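Local structure of succinyl-CoA ligase (ADP-forming) subunit alpha (Methanosaeta concilii, 6HXI) at residues Ile162-Cys171 and Val325-Pro334; Arg380-Ile388 and Glu396-Glu406. The protein binds coenzyme A and joins a CoA-ligase-type module to a helical region of the citrate synthase family in one chain. One frame throughout, in Å; residues are numbered along the deposited sequence.

Contact 1 (Ile162-Cys171 and Val325-Pro334)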
loop_
_atom_site.group_PDB
_atom_site.type_symbol
_atom_site.label_atom_id
_atom_site.label_comp_id
_atom_site.label_asym_id
_atom_site.label_seq_id
_atom_site.Cartn_x
_atom_site.Cartn_y
_atom_site.Cartn_z
ATOM N N ILE B 162 -45.490 -9.808 26.332
ATOM C CA ILE B 162 -46.506 -8.774 26.556
ATOM C C ILE B 162 -47.911 -9.379 26.489
ATOM O O ILE B 162 -48.690 -9.204 27.436
ATOM C CB ILE B 162 -46.304 -7.561 25.605
ATOM C CG1 ILE B 162 -45.010 -6.796 25.969
ATOM C CG2 ILE B 162 -47.511 -6.640 25.651
ATOM C CD1 ILE B 162 -44.399 -5.947 24.839
ATOM N N ALA B 163 -48.218 -10.130 25.408
ATOM C CA ALA B 163 -49.541 -10.770 25.212
ATOM C C ALA B 163 -49.913 -11.740 26.332
ATOM O O ALA B 163 -51.094 -11.884 26.648
ATOM C CB ALA B 163 -49.588 -11.489 23.868
ATOM N N SER B 164 -48.915 -12.418 26.917
ATOM C CA SER B 164 -49.141 -13.355 28.018
ATOM C C SER B 164 -48.951 -12.704 29.398
ATOM O O SER B 164 -49.027 -13.400 30.412
ATOM C CB SER B 164 -48.286 -14.605 27.850
ATOM O OG SER B 164 -48.835 -15.425 26.831
ATOM N N LYS B 165 -48.732 -11.362 29.433
ATOM C CA LYS B 165 -48.564 -10.573 30.658
ATOM C C LYS B 165 -47.505 -11.167 31.621
ATOM O O LYS B 165 -47.706 -11.230 32.837
ATOM C CB LYS B 165 -49.926 -10.340 31.365
ATOM C CG LYS B 165 -50.968 -9.584 30.540
ATOM C CD LYS B 165 -52.229 -9.260 31.357
ATOM C CE LYS B 165 -53.274 -10.351 31.287
ATOM N NZ LYS B 165 -54.435 -10.077 32.180
ATOM N N LEU B 166 -46.384 -11.593 31.059
ATOM C CA LEU B 166 -45.275 -12.205 31.781
ATOM C C LEU B 166 -44.293 -11.214 32.414
ATOM O O LEU B 166 -43.379 -11.638 33.112
ATOM C CB LEU B 166 -44.536 -13.211 30.866
ATOM C CG LEU B 166 -45.371 -14.441 30.431
ATOM C CD1 LEU B 166 -44.698 -15.182 29.310
ATOM C CD2 LEU B 166 -45.674 -15.379 31.625
ATOM N N TYR B 167 -44.493 -9.909 32.198
ATOM C CA TYR B 167 -43.680 -8.825 32.770
ATOM C C TYR B 167 -44.089 -8.517 34.241
ATOM O O TYR B 167 -43.394 -7.743 34.910
ATOM C CB TYR B 167 -43.743 -7.552 31.885
ATOM C CG TYR B 167 -45.157 -7.166 31.502
ATOM C CD1 TYR B 167 -45.945 -6.395 32.354
ATOM C CD2 TYR B 167 -45.725 -7.616 30.317
ATOM C CE1 TYR B 167 -47.264 -6.081 32.030
ATOM C CE2 TYR B 167 -47.038 -7.303 29.982
ATOM C CZ TYR B 167 -47.807 -6.543 30.844
ATOM O OH TYR B 167 -49.090 -6.205 30.500
ATOM N N ARG B 168 -45.195 -9.141 34.732
ATOM C CA ARG B 168 -45.737 -9.055 36.096
ATOM C C ARG B 168 -46.104 -10.449 36.645
ATOM O O ARG B 168 -46.750 -11.233 35.927
ATOM C CB ARG B 168 -47.010 -8.161 36.151
ATOM C CG ARG B 168 -48.005 -8.437 35.015
ATOM C CD ARG B 168 -49.385 -8.390 35.535
ATOM N NE ARG B 168 -50.312 -9.260 34.823
ATOM C CZ ARG B 168 -50.453 -10.558 35.064
ATOM N NH1 ARG B 168 -49.657 -11.168 35.932
ATOM N NH2 ARG B 168 -51.344 -11.269 34.390
ATOM N N PRO B 169 -45.795 -10.755 37.932
ATOM C CA PRO B 169 -46.182 -12.073 38.479
ATOM C C PRO B 169 -47.667 -12.241 38.798
ATOM O O PRO B 169 -48.372 -11.276 39.100
ATOM C CB PRO B 169 -45.346 -12.189 39.762
ATOM C CG PRO B 169 -45.134 -10.785 40.202
ATOM C CD PRO B 169 -45.040 -9.961 38.926
ATOM N N GLY B 170 -48.106 -13.494 38.749
ATOM C CA GLY B 170 -49.437 -13.935 39.147
ATOM C C GLY B 170 -49.308 -14.832 40.365
ATOM O O GLY B 170 -48.314 -14.746 41.088
ATOM N N CYS B 171 -50.268 -15.730 40.574
ATOM C CA CYS B 171 -50.309 -16.643 41.725
ATOM C C CYS B 171 -50.034 -18.108 41.372
ATOM O O CYS B 171 -50.046 -18.954 42.272
ATOM C CB CYS B 171 -51.653 -16.505 42.430
ATOM S SG CYS B 171 -53.010 -17.372 41.594
ATOM N N VAL B 325 -56.563 -15.250 46.884
ATOM C CA VAL B 325 -56.003 -14.419 45.821
ATOM C C VAL B 325 -56.848 -13.139 45.727
ATOM O O VAL B 325 -58.083 -13.208 45.765
ATOM C CB VAL B 325 -55.925 -15.176 44.462
ATOM C CG1 VAL B 325 -55.405 -14.273 43.349
ATOM C CG2 VAL B 325 -55.042 -16.410 44.576
ATOM N N GLN B 326 -56.173 -11.979 45.635
ATOM C CA GLN B 326 -56.816 -10.676 45.490
ATOM C C GLN B 326 -56.581 -10.139 44.076
ATOM O O GLN B 326 -55.521 -10.390 43.493
ATOM C CB GLN B 326 -56.299 -9.680 46.542
ATOM C CG GLN B 326 -57.315 -8.583 46.915
ATOM C CD GLN B 326 -56.689 -7.269 47.353
ATOM O OE1 GLN B 326 -55.520 -7.194 47.762
ATOM N NE2 GLN B 326 -57.467 -6.195 47.284
ATOM N N LYS B 327 -57.562 -9.389 43.536
ATOM C CA LYS B 327 -57.506 -8.809 42.191
ATOM C C LYS B 327 -56.705 -7.492 42.124
ATOM O O LYS B 327 -57.180 -6.444 42.561
ATOM C CB LYS B 327 -58.919 -8.648 41.607
ATOM C CG LYS B 327 -58.973 -8.859 40.103
ATOM C CD LYS B 327 -60.340 -9.375 39.671
ATOM C CE LYS B 327 -60.377 -9.764 38.213
ATOM N NZ LYS B 327 -60.492 -8.576 37.323
ATOM N N PHE B 328 -55.492 -7.561 41.544
ATOM C CA PHE B 328 -54.578 -6.424 41.389
ATOM C C PHE B 328 -54.765 -5.654 40.069
ATOM O O PHE B 328 -55.301 -6.186 39.090
ATOM C CB PHE B 328 -53.108 -6.860 41.582
ATOM C CG PHE B 328 -52.568 -7.777 40.513
ATOM C CD1 PHE B 328 -52.724 -9.154 40.610
ATOM C CD2 PHE B 328 -51.880 -7.264 39.415
ATOM C CE1 PHE B 328 -52.216 -10.000 39.621
ATOM C CE2 PHE B 328 -51.383 -8.108 38.424
ATOM C CZ PHE B 328 -51.551 -9.470 38.533
ATOM N N ASP B 329 -54.274 -4.405 40.052
ATOM C CA ASP B 329 -54.363 -3.488 38.927
ATOM C C ASP B 329 -53.299 -3.815 37.890
ATOM O O ASP B 329 -52.131 -4.030 38.244
ATOM C CB ASP B 329 -54.227 -2.032 39.416
ATOM C CG ASP B 329 -55.545 -1.366 39.769
ATOM O OD1 ASP B 329 -56.491 -1.444 38.945
ATOM O OD2 ASP B 329 -55.627 -0.748 40.858
ATOM N N GLU B 330 -53.706 -3.853 36.607
ATOM C CA GLU B 330 -52.793 -4.129 35.496
ATOM C C GLU B 330 -51.694 -3.070 35.381
ATOM O O GLU B 330 -52.025 -1.896 35.172
ATOM C CB GLU B 330 -53.544 -4.323 34.163
ATOM C CG GLU B 330 -54.217 -5.688 34.025
ATOM C CD GLU B 330 -53.363 -6.952 34.065
ATOM O OE1 GLU B 330 -53.962 -8.052 34.073
ATOM O OE2 GLU B 330 -52.112 -6.855 34.087
ATOM N N PRO B 331 -50.391 -3.433 35.573
ATOM C CA PRO B 331 -49.326 -2.413 35.492
ATOM C C PRO B 331 -49.137 -1.886 34.067
ATOM O O PRO B 331 -49.729 -2.434 33.128
ATOM C CB PRO B 331 -48.089 -3.133 36.044
ATOM C CG PRO B 331 -48.333 -4.565 35.773
ATOM C CD PRO B 331 -49.829 -4.777 35.838
ATOM N N GLU B 332 -48.363 -0.797 33.913
ATOM C CA GLU B 332 -48.134 -0.171 32.611
ATOM C C GLU B 332 -47.608 -1.179 31.583
ATOM O O GLU B 332 -46.691 -1.943 31.900
ATOM C CB GLU B 332 -47.204 1.049 32.735
ATOM C CG GLU B 332 -47.783 2.202 33.548
ATOM C CD GLU B 332 -49.014 2.897 32.987
ATOM O OE1 GLU B 332 -48.934 3.445 31.863
ATOM O OE2 GLU B 332 -50.051 2.922 33.691
ATOM N N VAL B 333 -48.241 -1.227 30.389
ATOM C CA VAL B 333 -47.865 -2.132 29.304
ATOM C C VAL B 333 -46.506 -1.665 28.714
ATOM O O VAL B 333 -46.409 -0.546 28.195
ATOM C CB VAL B 333 -48.982 -2.338 28.240
ATOM C CG1 VAL B 333 -48.493 -3.188 27.069
ATOM C CG2 VAL B 333 -50.221 -2.977 28.863
ATOM N N PRO B 334 -45.438 -2.489 28.845
ATOM C CA PRO B 334 -44.115 -2.065 28.352
ATOM C C PRO B 334 -43.968 -2.054 26.819
ATOM O O PRO B 334 -44.800 -2.638 26.103
ATOM C CB PRO B 334 -43.146 -3.034 29.042
ATOM C CG PRO B 334 -43.990 -3.894 29.959
ATOM C CD PRO B 334 -45.377 -3.831 29.453
#
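The Tyr167 ring carries Pro334 on one face: Pro334 CD sits 3.6 Å from the Tyr167 ring centroid, almost on the ring normal, in a CH-pi contact. Lys165 C lies over the opposite face, offset toward the rim. Pro331 CG comes to the ring edge at Tyr167 CE1. Phe328 CZ lies toward the rim of one face of the Arg168 guanidinium and Lys165 O over the centre of the other, with Lys165 NZ and Gly170 N at the edge. The guanidinium plane and the Phe328 ring are 77° apart, so this is not a flat stack. Arg168 CD meets the Phe328 ring at its edge, 3.5 Å from Phe328 CE2.

Glu330 is shared by two cations in a salt-bridge network. Lys165 NZ forms a salt bridge to Glu330 OE1 (2.8 Å), meeting it from above the carboxylate plane; Arg168 NE makes a weaker, bent one to Glu330 OE2 (3.1 Å). A bend about the CB-CG bond of Glu330 (chi2 -61°) turns its carboxylate to this pair. Lys165 is the positive-phi residue of the Schellman motif that ends helix 158-163. At one end Ile162 CG2 packs on Val333 CG1 at 3.9 Å; at the other Cys171 SG meets Val325 CG2 at 3.7 Å.

The extended segment Val325-Pro334 thus runs along the turn after helix 158-163. Cys171 and Val325 both rest on Tyr316 of helix 308-322. Leu166 and Pro169 face strand 196-201.

Contact 2 (Arg380-Ile388 and Glu396-Glu406); sequences RKMGIGGVI and ELPEYAAHFIE
Gly385 and Ala402 bring their CA atoms to 4.0 Å where helix segments 383-388 and 399-406 cross at 103°, with axes 7.2 Å apart. With only hydrogens on Gly385 CA, the backbones meet directly. Gly385 CA points a nearly straight C-H at Ala402 O, 3.4 Å away. Ala402 CB rests on Gly386 N at 3.7 Å.

Glu406 comes in beside this crossing. Its chain is extended beyond CG, and Glu406 OE1 accepts a nearly linear bond from Gly385 N at 2.7 Å, on the anti side of the carboxylate. Ile384 N is also close to that oxygen, but its angle is too poor for a bond.

This is crossed-helix packing in an all-helical region of the citrate synthase family, and it lies at a subunit interface. Glu406 touches Ile384 of a second subunit, while Ile388 packs on Ile582 of that subunit.

With CG1 of Ile405 beside the backbone N (chi1 -70°), its CG2 is the branch that meets Ile388 CD1 at 3.8 Å; the two side chains lie alongside, running opposite ways. A water accepts from Leu397 N and donates to Gly386 O. Farther out, Arg380 NH1 meets Glu396 OE1 at 2.8 Å on the syn side of the carboxylate, in a salt bridge; Arg380 is poorly ordered, so its position is less certain. The Met382 methyl CE lies against Glu396 CG.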
loop_
_atom_site.group_PDB
_atom_site.type_symbol
_atom_site.label_atom_id
_atom_site.label_comp_id
_atom_site.label_asym_id
_atom_site.label_seq_id
_atom_site.Cartn_x
_atom_site.Cartn_y
_atom_site.Cartn_z
ATOM N N ARG B 380 -16.860 -24.175 -19.162
ATOM C CA ARG B 380 -16.596 -23.727 -20.529
ATOM C C ARG B 380 -15.148 -23.412 -20.787
ATOM O O ARG B 380 -14.795 -23.013 -21.902
ATOM C CB ARG B 380 -17.510 -22.568 -20.937
ATOM C CG ARG B 380 -18.949 -23.062 -21.244
ATOM C CD ARG B 380 -20.001 -21.997 -20.958
ATOM N NE ARG B 380 -20.036 -20.931 -21.963
ATOM C CZ ARG B 380 -21.013 -20.776 -22.854
ATOM N NH1 ARG B 380 -20.971 -19.778 -23.726
ATOM N NH2 ARG B 380 -22.044 -21.616 -22.875
ATOM N N LYS B 381 -14.281 -23.605 -19.778
ATOM C CA LYS B 381 -12.834 -23.368 -19.902
ATOM C C LYS B 381 -12.518 -21.974 -20.433
ATOM O O LYS B 381 -11.628 -21.807 -21.256
ATOM C CB LYS B 381 -12.168 -24.453 -20.754
ATOM C CG LYS B 381 -12.543 -25.873 -20.381
ATOM C CD LYS B 381 -11.869 -26.422 -19.132
ATOM C CE LYS B 381 -12.363 -27.823 -18.852
ATOM N NZ LYS B 381 -11.846 -28.790 -19.868
ATOM N N MET B 382 -13.263 -20.965 -19.949
ATOM C CA MET B 382 -13.087 -19.548 -20.294
ATOM C C MET B 382 -11.692 -19.042 -19.954
ATOM O O MET B 382 -11.207 -18.109 -20.587
ATOM C CB MET B 382 -14.176 -18.686 -19.615
ATOM C CG MET B 382 -15.555 -18.928 -20.280
ATOM S SD MET B 382 -16.803 -17.727 -19.771
ATOM C CE MET B 382 -16.111 -16.220 -20.503
ATOM N N GLY B 383 -11.059 -19.690 -18.989
ATOM C CA GLY B 383 -9.708 -19.371 -18.571
ATOM C C GLY B 383 -9.632 -18.050 -17.824
ATOM O O GLY B 383 -10.625 -17.326 -17.709
ATOM N N ILE B 384 -8.421 -17.698 -17.390
ATOM C CA ILE B 384 -8.151 -16.469 -16.684
ATOM C C ILE B 384 -8.501 -15.270 -17.571
ATOM O O ILE B 384 -9.114 -14.328 -17.073
ATOM C CB ILE B 384 -6.700 -16.435 -16.110
ATOM C CG1 ILE B 384 -6.520 -17.538 -15.027
ATOM C CG2 ILE B 384 -6.357 -15.070 -15.520
ATOM C CD1 ILE B 384 -5.073 -17.894 -14.715
ATOM N N GLY B 385 -8.173 -15.330 -18.868
ATOM C CA GLY B 385 -8.482 -14.253 -19.807
ATOM C C GLY B 385 -9.976 -14.012 -19.908
ATOM O O GLY B 385 -10.395 -12.871 -19.958
ATOM N N GLY B 386 -10.767 -15.101 -19.906
ATOM C CA GLY B 386 -12.219 -15.055 -19.954
ATOM C C GLY B 386 -12.791 -14.471 -18.678
ATOM O O GLY B 386 -13.741 -13.711 -18.736
ATOM N N VAL B 387 -12.216 -14.825 -17.522
ATOM C CA VAL B 387 -12.628 -14.318 -16.217
ATOM C C VAL B 387 -12.363 -12.778 -16.136
ATOM O O VAL B 387 -13.213 -12.035 -15.670
ATOM C CB VAL B 387 -11.992 -15.109 -15.036
ATOM C CG1 VAL B 387 -12.129 -14.345 -13.722
ATOM C CG2 VAL B 387 -12.607 -16.482 -14.900
ATOM N N ILE B 388 -11.243 -12.319 -16.667
ATOM C CA ILE B 388 -10.923 -10.888 -16.735
ATOM C C ILE B 388 -11.907 -10.208 -17.701
ATOM O O ILE B 388 -12.394 -9.137 -17.394
ATOM C CB ILE B 388 -9.430 -10.720 -17.147
ATOM C CG1 ILE B 388 -8.503 -11.144 -15.961
ATOM C CG2 ILE B 388 -9.131 -9.313 -17.651
ATOM C CD1 ILE B 388 -6.978 -11.263 -16.249
ATOM N N GLU B 396 -18.118 -11.545 -22.752
ATOM C CA GLU B 396 -17.764 -12.926 -23.013
ATOM C C GLU B 396 -16.860 -12.759 -24.222
ATOM O O GLU B 396 -17.332 -12.449 -25.302
ATOM C CB GLU B 396 -19.009 -13.775 -23.323
ATOM C CG GLU B 396 -18.661 -15.259 -23.386
ATOM C CD GLU B 396 -19.777 -16.280 -23.228
ATOM O OE1 GLU B 396 -19.448 -17.492 -23.203
ATOM O OE2 GLU B 396 -20.963 -15.884 -23.109
ATOM N N LEU B 397 -15.547 -12.782 -23.997
ATOM C CA LEU B 397 -14.620 -12.455 -25.087
ATOM C C LEU B 397 -14.404 -13.611 -25.987
ATOM O O LEU B 397 -14.389 -14.741 -25.502
ATOM C CB LEU B 397 -13.249 -12.014 -24.515
ATOM C CG LEU B 397 -13.194 -10.695 -23.752
ATOM C CD1 LEU B 397 -11.897 -10.574 -23.101
ATOM C CD2 LEU B 397 -13.393 -9.502 -24.707
ATOM N N PRO B 398 -14.076 -13.358 -27.281
ATOM C CA PRO B 398 -13.719 -14.486 -28.154
ATOM C C PRO B 398 -12.406 -15.102 -27.691
ATOM O O PRO B 398 -11.626 -14.442 -26.992
ATOM C CB PRO B 398 -13.622 -13.862 -29.551
ATOM C CG PRO B 398 -13.603 -12.405 -29.354
ATOM C CD PRO B 398 -14.007 -12.052 -27.978
ATOM N N GLU B 399 -12.180 -16.361 -28.043
ATOM C CA GLU B 399 -10.972 -17.129 -27.692
ATOM C C GLU B 399 -9.651 -16.394 -27.960
ATOM O O GLU B 399 -8.819 -16.377 -27.062
ATOM C CB GLU B 399 -10.971 -18.522 -28.368
ATOM C CG GLU B 399 -12.039 -19.419 -27.732
ATOM C CD GLU B 399 -12.200 -20.837 -28.240
ATOM O OE1 GLU B 399 -11.167 -21.492 -28.511
ATOM O OE2 GLU B 399 -13.359 -21.314 -28.292
ATOM N N TYR B 400 -9.478 -15.731 -29.128
ATOM C CA TYR B 400 -8.250 -14.996 -29.408
ATOM C C TYR B 400 -8.023 -13.811 -28.457
ATOM O O TYR B 400 -6.873 -13.469 -28.183
ATOM C CB TYR B 400 -8.131 -14.527 -30.888
ATOM C CG TYR B 400 -9.075 -13.387 -31.212
ATOM C CD1 TYR B 400 -10.379 -13.636 -31.614
ATOM C CD2 TYR B 400 -8.702 -12.059 -30.991
ATOM C CE1 TYR B 400 -11.268 -12.602 -31.865
ATOM C CE2 TYR B 400 -9.620 -11.015 -31.147
ATOM C CZ TYR B 400 -10.903 -11.298 -31.586
ATOM O OH TYR B 400 -11.832 -10.330 -31.880
ATOM N N ALA B 401 -9.102 -13.149 -28.010
ATOM C CA ALA B 401 -8.986 -12.014 -27.091
ATOM C C ALA B 401 -8.589 -12.516 -25.664
ATOM O O ALA B 401 -7.641 -12.008 -25.081
ATOM C CB ALA B 401 -10.305 -11.219 -27.058
ATOM N N ALA B 402 -9.276 -13.545 -25.137
ATOM C CA ALA B 402 -8.980 -14.124 -23.819
ATOM C C ALA B 402 -7.544 -14.703 -23.795
ATOM O O ALA B 402 -6.850 -14.505 -22.823
ATOM C CB ALA B 402 -10.002 -15.215 -23.499
ATOM N N HIS B 403 -7.080 -15.341 -24.883
ATOM C CA HIS B 403 -5.716 -15.858 -24.944
ATOM C C HIS B 403 -4.700 -14.744 -25.037
ATOM O O HIS B 403 -3.605 -14.895 -24.522
ATOM C CB HIS B 403 -5.543 -16.830 -26.119
ATOM C CG HIS B 403 -4.220 -17.541 -26.133
ATOM N ND1 HIS B 403 -3.088 -16.979 -26.753
ATOM C CD2 HIS B 403 -3.880 -18.757 -25.641
ATOM C CE1 HIS B 403 -2.116 -17.876 -26.628
ATOM N NE2 HIS B 403 -2.538 -18.965 -25.976
ATOM N N PHE B 404 -5.037 -13.639 -25.703
ATOM C CA PHE B 404 -4.158 -12.490 -25.769
ATOM C C PHE B 404 -3.931 -11.910 -24.373
ATOM O O PHE B 404 -2.800 -11.618 -24.010
ATOM C CB PHE B 404 -4.708 -11.427 -26.729
ATOM C CG PHE B 404 -3.757 -10.289 -26.937
ATOM C CD1 PHE B 404 -2.597 -10.455 -27.693
ATOM C CD2 PHE B 404 -3.978 -9.059 -26.329
ATOM C CE1 PHE B 404 -1.683 -9.394 -27.846
ATOM C CE2 PHE B 404 -3.067 -7.996 -26.501
ATOM C CZ PHE B 404 -1.921 -8.183 -27.232
ATOM N N ILE B 405 -5.002 -11.796 -23.568
ATOM C CA ILE B 405 -4.909 -11.296 -22.196
ATOM C C ILE B 405 -3.943 -12.168 -21.393
ATOM O O ILE B 405 -3.054 -11.629 -20.727
ATOM C CB ILE B 405 -6.311 -11.201 -21.524
ATOM C CG1 ILE B 405 -7.129 -10.052 -22.181
ATOM C CG2 ILE B 405 -6.154 -10.980 -19.981
ATOM C CD1 ILE B 405 -8.621 -10.060 -21.827
ATOM N N GLU B 406 -4.074 -13.496 -21.528
ATOM C CA GLU B 406 -3.212 -14.448 -20.827
ATOM C C GLU B 406 -1.764 -14.398 -21.335
ATOM O O GLU B 406 -0.845 -14.563 -20.543
ATOM C CB GLU B 406 -3.774 -15.845 -20.950
ATOM C CG GLU B 406 -5.113 -15.978 -20.209
ATOM C CD GLU B 406 -5.695 -17.380 -20.172
ATOM O OE1 GLU B 406 -6.921 -17.518 -19.966
ATOM O OE2 GLU B 406 -4.920 -18.350 -20.317
HETATM O O HOH W 1 -14.760 -13.201 -21.178
#

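In the fold
Both segments of contact 1 come before those of contact 2 along the chain. The centres of the two contacts are 70 Å apart and their nearest atoms about 51 Å, and the chain's centre lies between them. They share no helix, strand or sheet. Contact 1 lies beside the six-stranded mixed sheet that holds strand 172-176, into which Cys171 leads directly. Contact 2 joins helices 383-393 and 399-412 in the helical part related to citrate synthase. Their surroundings differ too. No other chain of the assembly touches contact 1, whereas contact 2 meets two further subunits. Contact 1 is therefore packing internal to one chain, and contact 2 also lies against neighbouring subunits.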